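Side-chain contacts in protein ACDH-11, isoform b (Caenorhabditis elegans, PDB 4Y9J), which is a flavoprotein of the acyl-CoA dehydrogenase family, with flavin-adenine dinucleotide bound in its four-chain assembly: residues A52-F57 against R125-A130; L159-Y162 against L167-E170; E486-S491 against D542-S547; V507-S512 against T518-V523. All blocks are in the same frame, centred on the assembly; numbering follows the deposited sequence.

Overall arrangement
Contacts 1 and 2 come first along the chain and share the AidB-like N-terminal domain; contacts 3 and 4 belong to the C-terminal domain-like region. Contact 1 joins helices 44-74 and 121-135, and contact 2, its centre about 28 Å away, lies at the bend between helices 143-158 and 166-175. Helix 486-512 serves both later contacts: its start takes part in contact 3 and its end in contact 4, with centres about 33 Å apart. The two therefore sit at the two ends of one hairpin with helix 524-545. Contact 3 lies about 27 Å, centre to centre, from contact 1, whereas contacts 1 and 4 occupy opposite sides of the chain's centre.

Contact 1 (A52-F57 against R125-A130); sequences ADLSKF and RIHQVA
Asp53 and Leu54 of helix 44-74 meet His127 and Ala130 of helix 121-135, a near-parallel helix pair in the mainly helical N-terminal domain of an acyl-CoA dehydrogenase fold. The short segments lie at 11° to each other, and with axes 10.7 Å apart the gap is spanned by side chains. Asp53 leads. Its CB already stands 3.9 Å from His127 NE2, and its CG lies 3.7 Å from the same nitrogen. With CG anti to the backbone N (chi1 -176°), the carboxylate swings beside the carbonyl carbon and across toward the ring. OD2 then accepts a hydrogen bond of 2.9 Å from His127 NE2, with an N-H...O angle of 159°. The acceptor lies in the imidazole plane; the two flat groups are turned steeply against each other, and OD2 is met on its anti side, well out of the carboxylate plane. Lys131 NZ also forms a salt bridge with Asp53 OD2, which is consistent with a charged carboxylate. Next to this pair, Leu54 and His127 run alongside each other, pointing opposite ways, Leu54 CD2 lying at the ring's edge, 4.1 Å from His127 CD2. The other branch turns to the alanine, bringing Leu54 CD1 within 3.6 Å of Ala130 CB.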
loop_
_atom_site.group_PDB
_atom_site.type_symbol
_atom_site.label_atom_id
_atom_site.label_comp_id
_atom_site.label_asym_id
_atom_site.label_seq_id
_atom_site.Cartn_x
_atom_site.Cartn_y
_atom_site.Cartn_z
ATOM N N ALA B 52 -4.996 -27.047 -35.083
ATOM C CA ALA B 52 -5.089 -27.858 -33.854
ATOM C C ALA B 52 -4.223 -27.256 -32.750
ATOM O O ALA B 52 -4.676 -27.158 -31.619
ATOM C CB ALA B 52 -4.747 -29.299 -34.081
ATOM N N ASP B 53 -3.034 -26.769 -33.079
ATOM C CA ASP B 53 -2.219 -26.127 -32.054
ATOM C C ASP B 53 -2.904 -24.898 -31.430
ATOM O O ASP B 53 -2.939 -24.712 -30.214
ATOM C CB ASP B 53 -0.866 -25.723 -32.588
ATOM C CG ASP B 53 0.026 -25.143 -31.505
ATOM O OD1 ASP B 53 0.396 -25.848 -30.520
ATOM O OD2 ASP B 53 0.393 -24.015 -31.660
ATOM N N LEU B 54 -3.475 -24.056 -32.274
ATOM C CA LEU B 54 -4.068 -22.839 -31.847
ATOM C C LEU B 54 -5.341 -23.066 -31.062
ATOM O O LEU B 54 -5.574 -22.386 -30.045
ATOM C CB LEU B 54 -4.323 -21.913 -33.032
ATOM C CG LEU B 54 -3.054 -21.429 -33.733
ATOM C CD1 LEU B 54 -3.530 -20.675 -34.967
ATOM C CD2 LEU B 54 -2.219 -20.497 -32.849
ATOM N N SER B 55 -6.143 -24.022 -31.498
ATOM C CA SER B 55 -7.345 -24.350 -30.797
ATOM C C SER B 55 -7.058 -24.874 -29.367
ATOM O O SER B 55 -7.732 -24.456 -28.402
ATOM C CB SER B 55 -8.165 -25.363 -31.579
ATOM O OG SER B 55 -9.428 -25.471 -30.952
ATOM N N LYS B 56 -6.046 -25.729 -29.240
ATOM C CA LYS B 56 -5.600 -26.257 -27.954
ATOM C C LYS B 56 -5.082 -25.117 -27.107
ATOM O O LYS B 56 -5.489 -24.979 -25.939
ATOM C CB LYS B 56 -4.566 -27.377 -28.141
ATOM C CG LYS B 56 -3.924 -27.880 -26.832
ATOM C CD LYS B 56 -3.090 -29.138 -27.065
ATOM C CE LYS B 56 -2.279 -29.462 -25.824
ATOM N NZ LYS B 56 -1.009 -30.125 -26.200
ATOM N N PHE B 57 -4.275 -24.237 -27.699
ATOM C CA PHE B 57 -3.793 -23.077 -26.966
ATOM C C PHE B 57 -4.899 -22.177 -26.483
ATOM O O PHE B 57 -4.814 -21.591 -25.390
ATOM C CB PHE B 57 -2.770 -22.322 -27.821
ATOM C CG PHE B 57 -2.035 -21.234 -27.114
ATOM C CD1 PHE B 57 -1.323 -21.479 -25.923
ATOM C CD2 PHE B 57 -2.019 -19.972 -27.631
ATOM C CE1 PHE B 57 -0.644 -20.474 -25.304
ATOM C CE2 PHE B 57 -1.351 -18.933 -27.015
ATOM C CZ PHE B 57 -0.675 -19.182 -25.822
ATOM N N ARG B 125 5.482 -18.017 -39.786
ATOM C CA ARG B 125 5.226 -16.687 -39.297
ATOM C C ARG B 125 3.727 -16.481 -39.174
ATOM O O ARG B 125 3.273 -15.804 -38.261
ATOM C CB ARG B 125 5.885 -15.587 -40.150
ATOM C CG ARG B 125 7.401 -15.460 -39.993
ATOM C CD ARG B 125 7.810 -15.026 -38.576
ATOM N NE ARG B 125 9.168 -14.511 -38.514
ATOM C CZ ARG B 125 9.783 -14.080 -37.420
ATOM N NH1 ARG B 125 9.194 -14.155 -36.213
ATOM N NH2 ARG B 125 11.009 -13.600 -37.536
ATOM N N ILE B 126 2.975 -17.125 -40.057
ATOM C CA ILE B 126 1.521 -17.046 -39.956
ATOM C C ILE B 126 1.072 -17.746 -38.664
ATOM O O ILE B 126 0.285 -17.203 -37.905
ATOM C CB ILE B 126 0.816 -17.595 -41.239
ATOM C CG1 ILE B 126 1.069 -16.607 -42.387
ATOM C CG2 ILE B 126 -0.676 -17.717 -41.008
ATOM C CD1 ILE B 126 0.785 -17.147 -43.775
ATOM N N HIS B 127 1.605 -18.937 -38.420
ATOM C CA HIS B 127 1.279 -19.687 -37.240
ATOM C C HIS B 127 1.646 -18.816 -35.997
ATOM O O HIS B 127 0.820 -18.589 -35.144
ATOM C CB HIS B 127 2.053 -21.004 -37.273
ATOM C CG HIS B 127 1.819 -21.910 -36.112
ATOM N ND1 HIS B 127 2.378 -23.162 -36.047
ATOM C CD2 HIS B 127 1.048 -21.782 -35.010
ATOM C CE1 HIS B 127 1.994 -23.763 -34.936
ATOM N NE2 HIS B 127 1.198 -22.929 -34.280
ATOM N N GLN B 128 2.854 -18.288 -35.994
ATOM C CA GLN B 128 3.390 -17.525 -34.892
ATOM C C GLN B 128 2.603 -16.311 -34.621
ATOM O O GLN B 128 2.239 -16.029 -33.441
ATOM C CB GLN B 128 4.852 -17.162 -35.137
ATOM C CG GLN B 128 5.511 -16.498 -33.938
ATOM C CD GLN B 128 6.700 -15.639 -34.264
ATOM O OE1 GLN B 128 6.925 -15.239 -35.413
ATOM N NE2 GLN B 128 7.453 -15.301 -33.225
ATOM N N VAL B 129 2.300 -15.540 -35.662
ATOM C CA VAL B 129 1.480 -14.362 -35.492
ATOM C C VAL B 129 0.067 -14.645 -34.933
ATOM O O VAL B 129 -0.397 -13.950 -34.053
ATOM C CB VAL B 129 1.471 -13.473 -36.785
ATOM C CG1 VAL B 129 0.432 -12.393 -36.699
ATOM C CG2 VAL B 129 2.824 -12.809 -36.938
ATOM N N ALA B 130 -0.575 -15.711 -35.398
ATOM C CA ALA B 130 -1.896 -16.126 -34.864
ATOM C C ALA B 130 -1.804 -16.509 -33.368
ATOM O O ALA B 130 -2.663 -16.166 -32.547
ATOM C CB ALA B 130 -2.403 -17.343 -35.689
#

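Contact 2 (L159-Y162 against L167-E170); sequences LNLY and LATE
The phenol ring of Tyr162 has Thr169 along one border. Thr169 O comes to the ring's edge close to its plane, 3.8 Å from Tyr162 CE1. Thr169 CG2 stands off that plane and outside the ring, level with the CD1-CE1 bond, 3.9 Å from Tyr162 CE1 and equally far from CD1, so the methyl touches the rim obliquely and does not stack on the face. The two side chains cross at about a right angle. Tyr162 CG is anti to the backbone N (chi1 -173°), which carries the ring past the threonine, and its OH goes on to a hydrogen bond with Asp173 OD1.

The segments form a tight helix-loop-helix connection: Leu159 is the first residue to leave helix 143-158, and 167-170 belongs to helix 166-175. The chain doubles back so sharply that the CA atoms of Tyr162 and Thr169 are 4.8 Å apart. Thr169 OG1 hydrogen-bonds to His165 O and Gly163 N, tying the helix to the bend that leads into it.

Beside these polar atoms, Leu161 and Ala168 make the apolar half of the contact. Leu161 CB lies 3.8 Å from Ala168 CB, and Leu161 CD1 leans over the same methyl at 4.0 Å. Both residues also rest on Leu156 of the preceding helix, while Leu161 touches Ile298 and Ala168 touches Leu256, two residues of the neighbouring beta sheet.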
loop_
_atom_site.group_PDB
_atom_site.type_symbol
_atom_site.label_atom_id
_atom_site.label_comp_id
_atom_site.label_asym_id
_atom_site.label_seq_id
_atom_site.Cartn_x
_atom_site.Cartn_y
_atom_site.Cartn_z
ATOM N N LEU B 159 22.609 -10.232 -38.752
ATOM C CA LEU B 159 23.984 -9.722 -38.770
ATOM C C LEU B 159 25.017 -10.800 -38.997
ATOM O O LEU B 159 26.243 -10.551 -38.962
ATOM C CB LEU B 159 24.245 -8.939 -37.477
ATOM C CG LEU B 159 23.437 -7.660 -37.338
ATOM C CD1 LEU B 159 23.582 -7.209 -35.907
ATOM C CD2 LEU B 159 23.940 -6.580 -38.250
ATOM N N ASN B 160 24.550 -12.002 -39.300
ATOM C CA ASN B 160 25.428 -13.149 -39.543
ATOM C C ASN B 160 26.378 -13.430 -38.426
ATOM O O ASN B 160 27.515 -13.778 -38.669
ATOM C CB ASN B 160 26.193 -13.042 -40.838
ATOM C CG ASN B 160 25.301 -13.246 -42.010
ATOM O OD1 ASN B 160 24.405 -14.105 -42.015
ATOM N ND2 ASN B 160 25.476 -12.417 -42.981
ATOM N N LEU B 161 25.857 -13.350 -37.213
ATOM C CA LEU B 161 26.618 -13.609 -36.035
ATOM C C LEU B 161 26.453 -15.047 -35.568
ATOM O O LEU B 161 27.294 -15.547 -34.813
ATOM C CB LEU B 161 26.184 -12.660 -34.924
ATOM C CG LEU B 161 26.276 -11.178 -35.232
ATOM C CD1 LEU B 161 25.652 -10.381 -34.104
ATOM C CD2 LEU B 161 27.739 -10.870 -35.458
ATOM N N TYR B 162 25.394 -15.731 -35.994
ATOM C CA TYR B 162 25.126 -17.090 -35.498
ATOM C C TYR B 162 26.143 -18.092 -35.999
ATOM O O TYR B 162 26.306 -18.329 -37.196
ATOM C CB TYR B 162 23.705 -17.539 -35.849
ATOM C CG TYR B 162 23.304 -18.866 -35.225
ATOM C CD1 TYR B 162 23.072 -18.956 -33.870
ATOM C CD2 TYR B 162 23.071 -19.973 -35.972
ATOM C CE1 TYR B 162 22.649 -20.125 -33.282
ATOM C CE2 TYR B 162 22.673 -21.168 -35.398
ATOM C CZ TYR B 162 22.391 -21.211 -34.027
ATOM O OH TYR B 162 22.096 -22.405 -33.368
ATOM N N LEU B 167 28.596 -14.757 -27.662
ATOM C CA LEU B 167 27.394 -14.388 -26.933
ATOM C C LEU B 167 26.135 -14.403 -27.838
ATOM O O LEU B 167 25.080 -14.887 -27.445
ATOM C CB LEU B 167 27.571 -13.014 -26.250
ATOM C CG LEU B 167 26.372 -12.540 -25.386
ATOM C CD1 LEU B 167 26.047 -13.562 -24.295
ATOM C CD2 LEU B 167 26.583 -11.150 -24.776
ATOM N N ALA B 168 26.269 -13.924 -29.079
ATOM C CA ALA B 168 25.123 -13.826 -29.966
ATOM C C ALA B 168 24.617 -15.227 -30.285
ATOM O O ALA B 168 23.433 -15.437 -30.413
ATOM C CB ALA B 168 25.493 -13.066 -31.209
ATOM N N THR B 169 25.520 -16.164 -30.409
ATOM C CA THR B 169 25.153 -17.547 -30.750
ATOM C C THR B 169 24.398 -18.202 -29.561
ATOM O O THR B 169 23.320 -18.780 -29.742
ATOM C CB THR B 169 26.383 -18.352 -31.192
ATOM O OG1 THR B 169 26.985 -17.752 -32.367
ATOM C CG2 THR B 169 26.041 -19.798 -31.425
ATOM N N GLU B 170 24.946 -18.071 -28.369
ATOM C CA GLU B 170 24.255 -18.548 -27.149
ATOM C C GLU B 170 22.903 -17.879 -26.979
ATOM O O GLU B 170 21.905 -18.545 -26.718
ATOM C CB GLU B 170 25.086 -18.357 -25.893
ATOM C CG GLU B 170 24.248 -18.693 -24.641
ATOM C CD GLU B 170 25.014 -18.603 -23.340
ATOM O OE1 GLU B 170 25.911 -17.718 -23.213
ATOM O OE2 GLU B 170 24.701 -19.441 -22.463
#

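Contact 3 (E486-S491 against D542-S547); sequences EKLKKS and DHASDS
At one end of the helical hairpin built from helices 486-512 and 524-545, Leu488 packs on Ala544 and Ser545. The contact is small, burying 97 Å² in all, and rests on the fork of the leucine. A chi1 of -61° sets CG anti to the carbonyl carbon and points this fork at the other helix, where its two methyls take different partners: Leu488 CD2 lies 4.1 Å from Ala544 CB, and Leu488 CD1 lies 4.1 Å from Ser545 OG. That hydroxyl bonds to Ile541 O and Lys482 N, and CD1 only brushes it. The first turn of helix 486-512 lies here against the last part of helix 524-545, and the CA atoms of Leu488 and Ser545 are 7.8 Å apart. Ile555 of helix 552-563 also touches the leucine, so Leu488 sits where three helices meet in the C-terminal domain-like region. On the first helix, Lys487 O is gripped twice, by Ser491 N at 3.0 Å and Ser491 OG at 2.7 Å, from opposite faces of the carbonyl plane. Beyond Ser545 the chain leaves through an inverse gamma turn centred on Asp546, whose OD2 forms a salt bridge with Arg40 NE; Asp542 OD2 pairs with NH2 of the same arginine.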
loop_
_atom_site.group_PDB
_atom_site.type_symbol
_atom_site.label_atom_id
_atom_site.label_comp_id
_atom_site.label_asym_id
_atom_site.label_seq_id
_atom_site.Cartn_x
_atom_site.Cartn_y
_atom_site.Cartn_z
ATOM N N GLU B 486 -22.613 -7.053 -56.729
ATOM C CA GLU B 486 -22.716 -5.603 -56.823
ATOM C C GLU B 486 -21.970 -4.808 -55.736
ATOM O O GLU B 486 -21.444 -3.724 -55.984
ATOM C CB GLU B 486 -24.188 -5.244 -56.696
ATOM C CG GLU B 486 -24.496 -3.791 -56.979
ATOM C CD GLU B 486 -25.855 -3.580 -57.620
ATOM O OE1 GLU B 486 -26.143 -4.187 -58.692
ATOM O OE2 GLU B 486 -26.631 -2.783 -57.030
ATOM N N LYS B 487 -21.992 -5.330 -54.527
ATOM C CA LYS B 487 -21.316 -4.662 -53.391
ATOM C C LYS B 487 -19.818 -4.748 -53.511
ATOM O O LYS B 487 -19.127 -3.797 -53.214
ATOM C CB LYS B 487 -21.771 -5.242 -52.063
ATOM C CG LYS B 487 -23.155 -4.761 -51.688
ATOM C CD LYS B 487 -23.694 -5.456 -50.455
ATOM C CE LYS B 487 -25.048 -4.868 -50.077
ATOM N NZ LYS B 487 -25.361 -5.059 -48.635
ATOM N N LEU B 488 -19.322 -5.875 -54.024
ATOM C CA LEU B 488 -17.899 -6.025 -54.211
ATOM C C LEU B 488 -17.421 -5.222 -55.418
ATOM O O LEU B 488 -16.329 -4.669 -55.399
ATOM C CB LEU B 488 -17.566 -7.490 -54.315
ATOM C CG LEU B 488 -17.948 -8.272 -53.055
ATOM C CD1 LEU B 488 -17.714 -9.756 -53.294
ATOM C CD2 LEU B 488 -17.142 -7.801 -51.834
ATOM N N LYS B 489 -18.224 -5.144 -56.469
ATOM C CA LYS B 489 -17.863 -4.269 -57.592
ATOM C C LYS B 489 -17.704 -2.842 -57.093
ATOM O O LYS B 489 -16.701 -2.168 -57.401
ATOM C CB LYS B 489 -18.875 -4.293 -58.758
ATOM C CG LYS B 489 -18.520 -3.283 -59.877
ATOM C CD LYS B 489 -19.624 -2.986 -60.923
ATOM C CE LYS B 489 -20.269 -4.233 -61.456
ATOM N NZ LYS B 489 -21.194 -3.883 -62.563
ATOM N N LYS B 490 -18.680 -2.381 -56.310
ATOM C CA LYS B 490 -18.620 -1.018 -55.808
ATOM C C LYS B 490 -17.372 -0.831 -54.943
ATOM O O LYS B 490 -16.698 0.207 -55.001
ATOM C CB LYS B 490 -19.856 -0.699 -54.981
ATOM C CG LYS B 490 -21.061 -0.285 -55.796
ATOM C CD LYS B 490 -22.106 0.405 -54.913
ATOM C CE LYS B 490 -23.223 -0.545 -54.505
ATOM N NZ LYS B 490 -24.209 -0.680 -55.616
ATOM N N SER B 491 -17.090 -1.826 -54.115
ATOM C CA SER B 491 -15.937 -1.777 -53.246
ATOM C C SER B 491 -14.640 -1.659 -54.022
ATOM O O SER B 491 -13.797 -0.808 -53.702
ATOM C CB SER B 491 -15.902 -3.009 -52.332
ATOM O OG SER B 491 -17.084 -3.101 -51.534
ATOM N N ASP B 542 -10.640 -9.343 -51.439
ATOM C CA ASP B 542 -10.038 -10.591 -51.846
ATOM C C ASP B 542 -10.536 -11.704 -50.928
ATOM O O ASP B 542 -10.966 -12.761 -51.377
ATOM C CB ASP B 542 -8.532 -10.447 -51.772
ATOM C CG ASP B 542 -7.781 -11.599 -52.429
ATOM O OD1 ASP B 542 -8.031 -11.929 -53.596
ATOM O OD2 ASP B 542 -6.922 -12.155 -51.735
ATOM N N HIS B 543 -10.561 -11.441 -49.646
ATOM C CA HIS B 543 -11.123 -12.378 -48.693
ATOM C C HIS B 543 -12.590 -12.731 -48.927
ATOM O O HIS B 543 -12.944 -13.915 -48.912
ATOM C CB HIS B 543 -10.956 -11.804 -47.313
ATOM C CG HIS B 543 -11.414 -12.703 -46.211
ATOM N ND1 HIS B 543 -12.656 -12.591 -45.620
ATOM C CD2 HIS B 543 -10.763 -13.673 -45.536
ATOM C CE1 HIS B 543 -12.754 -13.472 -44.640
ATOM N NE2 HIS B 543 -11.627 -14.157 -44.591
ATOM N N ALA B 544 -13.436 -11.725 -49.166
ATOM C CA ALA B 544 -14.879 -11.951 -49.372
ATOM C C ALA B 544 -15.174 -12.623 -50.713
ATOM O O ALA B 544 -16.257 -13.257 -50.886
ATOM C CB ALA B 544 -15.641 -10.632 -49.302
ATOM N N SER B 545 -14.259 -12.416 -51.666
ATOM C CA SER B 545 -14.420 -12.944 -53.030
ATOM C C SER B 545 -14.151 -14.453 -53.073
ATOM O O SER B 545 -14.559 -15.129 -54.018
ATOM C CB SER B 545 -13.496 -12.216 -54.029
ATOM O OG SER B 545 -13.867 -10.850 -54.222
ATOM N N ASP B 546 -13.448 -14.980 -52.083
ATOM C CA ASP B 546 -13.088 -16.386 -52.043
ATOM C C ASP B 546 -14.259 -17.240 -51.589
ATOM O O ASP B 546 -14.411 -17.527 -50.402
ATOM C CB ASP B 546 -11.873 -16.614 -51.161
ATOM C CG ASP B 546 -11.449 -18.088 -51.084
ATOM O OD1 ASP B 546 -12.211 -18.989 -51.525
ATOM O OD2 ASP B 546 -10.341 -18.325 -50.588
ATOM N N SER B 547 -15.058 -17.691 -52.562
ATOM C CA SER B 547 -16.315 -18.357 -52.245
ATOM C C SER B 547 -16.069 -19.663 -51.528
ATOM O O SER B 547 -16.980 -20.230 -50.965
ATOM C CB SER B 547 -17.123 -18.651 -53.495
ATOM O OG SER B 547 -16.486 -19.700 -54.210
#

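Contact 4 (V507-S512 against T518-V523); sequences VKASDS and TRIDSV
Ser512, near the end of helix 486-512, and Thr518, on the returning loop, bring their CA atoms to 6.7 Å. Thr518 is extended (phi -128°, psi 136°), whereas residues 520-522 take up helical angles without the regular bonds and Val523 occupies the N-cap position before helix 524-545.

Across this gap a water does the polar work. It donates to Ser512 O at 2.8 Å and is hydrogen-bonded to Thr518 OG1 at 2.9 Å. The same OG1 lies 3.5 Å from Ser512 CB, because Thr518 places it anti to the carbonyl carbon (chi1 -62°) and leaves the methyl to turn to the helix. Thr518 CG2 comes 4.4 Å from Ala509 CB, and Ile520 CD1 reaches that alanine methyl too, at 4.4 Å. Such spacings indicate loose apolar contact, and Phe575 adds to the cover over Ala509. Ser512 OG turns back to Lys508 O, which also receives Ser512 N from the other face of its plane.

Within the returning segment Arg519 grips Asp521 side-on, NE to OD1 at 3.1 Å and NH2 to OD2 at 2.7 Å, with both oxygens met on their syn sides close to the guanidinium plane. Beyond it, Ser522 OG hydrogen-bonds to Thr356 OG1 of the second subunit, whose Pro352 packs on Arg519, Asp521 and Ser522. The contact lies in the turn of an antiparallel helical hairpin, here set at a subunit interface of the acyl-CoA dehydrogenase-type assembly.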
loop_
_atom_site.group_PDB
_atom_site.type_symbol
_atom_site.label_atom_id
_atom_site.label_comp_id
_atom_site.label_asym_id
_atom_site.label_seq_id
_atom_site.Cartn_x
_atom_site.Cartn_y
_atom_site.Cartn_z
ATOM N N VAL B 507 2.299 12.468 -56.953
ATOM C CA VAL B 507 2.970 12.967 -58.163
ATOM C C VAL B 507 3.014 14.501 -58.150
ATOM O O VAL B 507 4.030 15.098 -58.463
ATOM C CB VAL B 507 2.324 12.405 -59.477
ATOM C CG1 VAL B 507 2.860 13.114 -60.715
ATOM C CG2 VAL B 507 2.609 10.901 -59.589
ATOM N N LYS B 508 1.934 15.155 -57.758
ATOM C CA LYS B 508 1.973 16.621 -57.694
ATOM C C LYS B 508 3.004 17.127 -56.668
ATOM O O LYS B 508 3.550 18.216 -56.832
ATOM C CB LYS B 508 0.616 17.203 -57.288
ATOM C CG LYS B 508 -0.500 17.110 -58.318
ATOM C CD LYS B 508 -1.658 18.035 -57.963
ATOM C CE LYS B 508 -1.230 19.502 -57.975
ATOM N NZ LYS B 508 -2.098 20.308 -58.843
ATOM N N ALA B 509 3.198 16.377 -55.570
ATOM C CA ALA B 509 4.064 16.824 -54.481
ATOM C C ALA B 509 5.551 16.722 -54.822
ATOM O O ALA B 509 6.357 17.574 -54.460
ATOM C CB ALA B 509 3.752 16.051 -53.213
ATOM N N SER B 510 5.924 15.672 -55.521
ATOM C CA SER B 510 7.284 15.566 -56.068
ATOM C C SER B 510 7.539 16.676 -57.098
ATOM O O SER B 510 8.581 17.314 -57.056
ATOM C CB SER B 510 7.464 14.201 -56.712
ATOM O OG SER B 510 6.286 13.942 -57.474
ATOM N N ASP B 511 6.577 16.943 -57.978
ATOM C CA ASP B 511 6.764 17.950 -59.003
ATOM C C ASP B 511 7.050 19.332 -58.413
ATOM O O ASP B 511 7.865 20.082 -58.943
ATOM C CB ASP B 511 5.539 18.046 -59.942
ATOM C CG ASP B 511 5.445 16.890 -60.954
ATOM O OD1 ASP B 511 6.381 16.088 -61.105
ATOM O OD2 ASP B 511 4.401 16.791 -61.619
ATOM N N SER B 512 6.333 19.683 -57.352
ATOM C CA SER B 512 6.352 21.037 -56.766
ATOM C C SER B 512 7.470 21.270 -55.745
ATOM O O SER B 512 7.694 22.420 -55.338
ATOM C CB SER B 512 5.014 21.314 -56.047
ATOM O OG SER B 512 3.964 21.345 -56.984
ATOM N N THR B 518 5.793 23.388 -50.549
ATOM C CA THR B 518 5.082 22.127 -50.297
ATOM C C THR B 518 5.710 21.455 -49.093
ATOM O O THR B 518 6.937 21.439 -48.959
ATOM C CB THR B 518 5.190 21.245 -51.542
ATOM O OG1 THR B 518 4.551 21.924 -52.628
ATOM C CG2 THR B 518 4.570 19.906 -51.367
ATOM N N ARG B 519 4.882 20.940 -48.187
ATOM C CA ARG B 519 5.361 20.294 -46.941
ATOM C C ARG B 519 4.633 18.960 -46.806
ATOM O O ARG B 519 3.614 18.855 -46.155
ATOM C CB ARG B 519 5.139 21.189 -45.705
ATOM C CG ARG B 519 5.872 22.525 -45.753
ATOM C CD ARG B 519 7.323 22.596 -45.247
ATOM N NE ARG B 519 7.711 21.656 -44.150
ATOM C CZ ARG B 519 8.595 21.930 -43.151
ATOM N NH1 ARG B 519 9.146 23.156 -43.049
ATOM N NH2 ARG B 519 8.932 20.996 -42.213
ATOM N N ILE B 520 5.186 17.929 -47.445
ATOM C CA ILE B 520 4.579 16.618 -47.444
ATOM C C ILE B 520 4.595 16.050 -46.040
ATOM O O ILE B 520 3.726 15.249 -45.682
ATOM C CB ILE B 520 5.321 15.651 -48.432
ATOM C CG1 ILE B 520 4.567 14.333 -48.550
ATOM C CG2 ILE B 520 6.760 15.415 -47.963
ATOM C CD1 ILE B 520 4.918 13.526 -49.787
ATOM N N ASP B 521 5.602 16.425 -45.252
ATOM C CA ASP B 521 5.684 16.022 -43.874
ATOM C C ASP B 521 4.424 16.396 -43.052
ATOM O O ASP B 521 4.043 15.654 -42.163
ATOM C CB ASP B 521 6.951 16.580 -43.189
ATOM C CG ASP B 521 7.133 18.088 -43.363
ATOM O OD1 ASP B 521 7.130 18.603 -44.512
ATOM O OD2 ASP B 521 7.420 18.759 -42.349
ATOM N N SER B 522 3.815 17.541 -43.376
ATOM C CA SER B 522 2.606 18.042 -42.711
ATOM C C SER B 522 1.465 17.056 -42.795
ATOM O O SER B 522 0.679 16.881 -41.829
ATOM C CB SER B 522 2.158 19.398 -43.307
ATOM O OG SER B 522 1.303 19.948 -42.325
ATOM N N VAL B 523 1.421 16.332 -43.920
ATOM C CA VAL B 523 0.321 15.407 -44.195
ATOM C C VAL B 523 0.758 13.959 -44.076
ATOM O O VAL B 523 0.094 13.055 -44.571
ATOM C CB VAL B 523 -0.362 15.690 -45.546
ATOM C CG1 VAL B 523 -1.063 17.057 -45.499
ATOM C CG2 VAL B 523 0.628 15.696 -46.709
HETATM O O HOH W 1 6.236 24.095 -53.625
#